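Local coordinates for BolA-like protein (Babesia bovis, PDB 3O2E) that is of unknown function but may bind a [2Fe-2S] iron-sulfur cluster, at residues 30-33 and 34-38. Sequence-based numbering, arbitrary orientation.
Sequences ERLR and SMLSP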
ATOM      1  N   GLU A  30      -6.675   0.148  -6.167  1.00 15.91           N
ATOM      2  CA  GLU A  30      -7.138  -1.011  -6.922  1.00 18.08           C
ATOM      3  C   GLU A  30      -6.090  -2.138  -6.930  1.00 16.42           C
ATOM      4  O   GLU A  30      -6.430  -3.304  -6.791  1.00 17.11           O
ATOM      5  CB  GLU A  30      -7.575  -0.542  -8.328  1.00 20.04           C
ATOM      6  CG  GLU A  30      -7.603  -1.554  -9.499  1.00 28.43           C
ATOM      7  CD  GLU A  30      -7.463  -0.823 -10.871  1.00 36.46           C
ATOM      8  OE1 GLU A  30      -8.117   0.232 -11.053  1.00 43.56           O
ATOM      9  OE2 GLU A  30      -6.656  -1.248 -11.743  1.00 41.58           O
ATOM     10  N   ARG A  31      -4.824  -1.794  -7.117  1.00 15.32           N
ATOM     11  CA  ARG A  31      -3.754  -2.775  -7.131  1.00 15.42           C
ATOM     12  C   ARG A  31      -3.654  -3.425  -5.798  1.00 14.59           C
ATOM     13  O   ARG A  31      -3.558  -4.643  -5.713  1.00 14.25           O
ATOM     14  CB  ARG A  31      -2.405  -2.124  -7.429  1.00 15.92           C
ATOM     15  CG  ARG A  31      -2.221  -1.623  -8.819  1.00 19.61           C
ATOM     16  CD  ARG A  31      -2.036  -2.713  -9.819  1.00 24.85           C
ATOM     17  NE  ARG A  31      -2.118  -2.081 -11.115  1.00 32.02           N
ATOM     18  CZ  ARG A  31      -3.254  -1.872 -11.774  1.00 39.24           C
ATOM     19  NH1 ARG A  31      -4.425  -2.304 -11.295  1.00 42.42           N
ATOM     20  NH2 ARG A  31      -3.225  -1.225 -12.932  1.00 43.01           N
ATOM     21  N   LEU A  32      -3.650  -2.608  -4.735  1.00 13.59           N
ATOM     22  CA  LEU A  32      -3.539  -3.158  -3.366  1.00 12.83           C
ATOM     23  C   LEU A  32      -4.715  -4.043  -3.040  1.00 12.62           C
ATOM     24  O   LEU A  32      -4.539  -5.117  -2.459  1.00 13.34           O
ATOM     25  CB  LEU A  32      -3.393  -2.035  -2.300  1.00 11.39           C
ATOM     26  CG  LEU A  32      -2.170  -1.136  -2.373  1.00 14.08           C
ATOM     27  CD1 LEU A  32      -2.165  -0.085  -1.246  1.00 12.42           C
ATOM     28  CD2 LEU A  32      -0.961  -1.961  -2.276  1.00 13.74           C
ATOM     29  N   ARG A  33      -5.931  -3.571  -3.340  1.00 13.28           N
ATOM     30  CA  ARG A  33      -7.140  -4.392  -3.105  1.00 14.20           C
ATOM     31  C   ARG A  33      -7.123  -5.689  -3.894  1.00 14.83           C
ATOM     32  O   ARG A  33      -7.502  -6.746  -3.401  1.00 13.63           O
ATOM     33  CB  ARG A  33      -8.413  -3.616  -3.452  1.00 15.00           C
ATOM     34  CG  ARG A  33      -8.664  -2.569  -2.426  1.00 15.96           C
ATOM     35  CD  ARG A  33      -9.720  -1.563  -2.823  1.00 17.03           C
ATOM     36  NE  ARG A  33      -9.966  -0.765  -1.617  1.00 19.79           N
ATOM     37  CZ  ARG A  33     -10.295   0.524  -1.554  1.00 21.07           C
ATOM     38  NH1 ARG A  33     -10.458   1.246  -2.661  1.00 22.00           N
ATOM     39  NH2 ARG A  33     -10.476   1.077  -0.329  1.00 24.18           N
ATOM     40  N   SER A  34      -6.718  -5.610  -5.150  1.00 16.04           N
ATOM     41  CA  SER A  34      -6.682  -6.792  -5.985  1.00 18.05           C
ATOM     42  C   SER A  34      -5.736  -7.874  -5.417  1.00 17.90           C
ATOM     43  O   SER A  34      -6.130  -9.045  -5.336  1.00 16.64           O
ATOM     44  CB  SER A  34      -6.303  -6.414  -7.400  1.00 19.55           C
ATOM     45  OG  SER A  34      -6.099  -7.587  -8.149  1.00 25.60           O
ATOM     46  N   MET A  35      -4.522  -7.473  -4.998  1.00 17.09           N
ATOM     47  CA  MET A  35      -3.513  -8.446  -4.521  1.00 17.58           C
ATOM     48  C   MET A  35      -3.668  -8.846  -3.046  1.00 16.22           C
ATOM     49  O   MET A  35      -3.486 -10.020  -2.693  1.00 17.28           O
ATOM     50  CB  MET A  35      -2.091  -7.959  -4.797  1.00 17.62           C
ATOM     51  CG  MET A  35      -1.045  -9.044  -4.472  1.00 23.30           C
ATOM     52  SD  MET A  35       0.704  -8.779  -4.701  0.66 26.31           S
ATOM     53  CE  MET A  35       0.976  -9.206  -6.438  1.00 22.77           C
ATOM     54  N   LEU A  36      -4.014  -7.880  -2.196  1.00 14.36           N
ATOM     55  CA  LEU A  36      -3.930  -8.055  -0.762  1.00 14.04           C
ATOM     56  C   LEU A  36      -5.262  -8.181  -0.034  1.00 13.85           C
ATOM     57  O   LEU A  36      -5.255  -8.533   1.127  1.00 14.24           O
ATOM     58  CB  LEU A  36      -3.116  -6.940  -0.154  1.00 13.44           C
ATOM     59  CG  LEU A  36      -1.774  -6.684  -0.804  1.00 14.57           C
ATOM     60  CD1 LEU A  36      -1.237  -5.339  -0.259  1.00 14.28           C
ATOM     61  CD2 LEU A  36      -0.829  -7.828  -0.563  1.00 16.65           C
ATOM     62  N   SER A  37      -6.385  -7.941  -0.729  1.00 13.83           N
ATOM     63  CA  SER A  37      -7.708  -8.173  -0.206  1.00 14.36           C
ATOM     64  C   SER A  37      -7.791  -7.691   1.243  1.00 14.31           C
ATOM     65  O   SER A  37      -8.170  -8.452   2.129  1.00 15.61           O
ATOM     66  CB  SER A  37      -8.033  -9.655  -0.333  1.00 14.41           C
ATOM     67  OG  SER A  37      -8.116  -9.995  -1.710  1.00 15.29           O
ATOM     68  N   PRO A  38      -7.425  -6.417   1.481  1.00 13.94           N
ATOM     69  CA  PRO A  38      -7.346  -5.940   2.869  1.00 13.88           C
ATOM     70  C   PRO A  38      -8.701  -5.839   3.546  1.00 13.53           C
ATOM     71  O   PRO A  38      -9.696  -5.654   2.889  1.00 13.61           O
ATOM     72  CB  PRO A  38      -6.687  -4.551   2.739  1.00 12.62           C
ATOM     73  CG  PRO A  38      -7.154  -4.043   1.374  1.00 14.87           C
ATOM     74  CD  PRO A  38      -7.208  -5.326   0.506  1.00 14.50           C
TER
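Leu32 O accepts the N-H of Leu36 (N to O 2.8 Å), one of four successive i to i+4 backbone hydrogen bonds that carry helix 25-36 to its C-terminal end. Ser34 N to Glu30 O and Met35 N to Arg31 O come before it. The last, Ser37 N to Arg33 O at 3.1 Å, is more bent: its N-H···O angle is 143° and the donor stands above the carbonyl plane of Arg33. Ser37 then leaves helical geometry with a positive phi of 42°, and the chain turns off toward strand 40-45.

The two leucines make their apolar contact on the buried side of the helix. Leu32 CD2 meets Leu36 CD1 at 3.9 Å, the two side chains crossing obliquely one turn apart. Helices 25-36 and 68-78 pack on the three-stranded mixed sheet of the BolA fold; Leu32 touches Ala56 and Ile58 of strand 52-59, Leu41 of strand 40-45 and Val75 of helix 68-78, while Leu36 touches Leu74.

Past the helix end, the Pro38 ring folds back and brings CD to 3.7 Å from Arg33 CA.

At the start of 30-33, the neighbouring side chains of Glu30 and Arg31 pair. Arg31 NH1 forms a salt bridge with Glu30 OE2 at 2.5 Å, short enough to leave its finer geometry doubtful. Arg31 NE reaches a second carboxylate, that of Glu82.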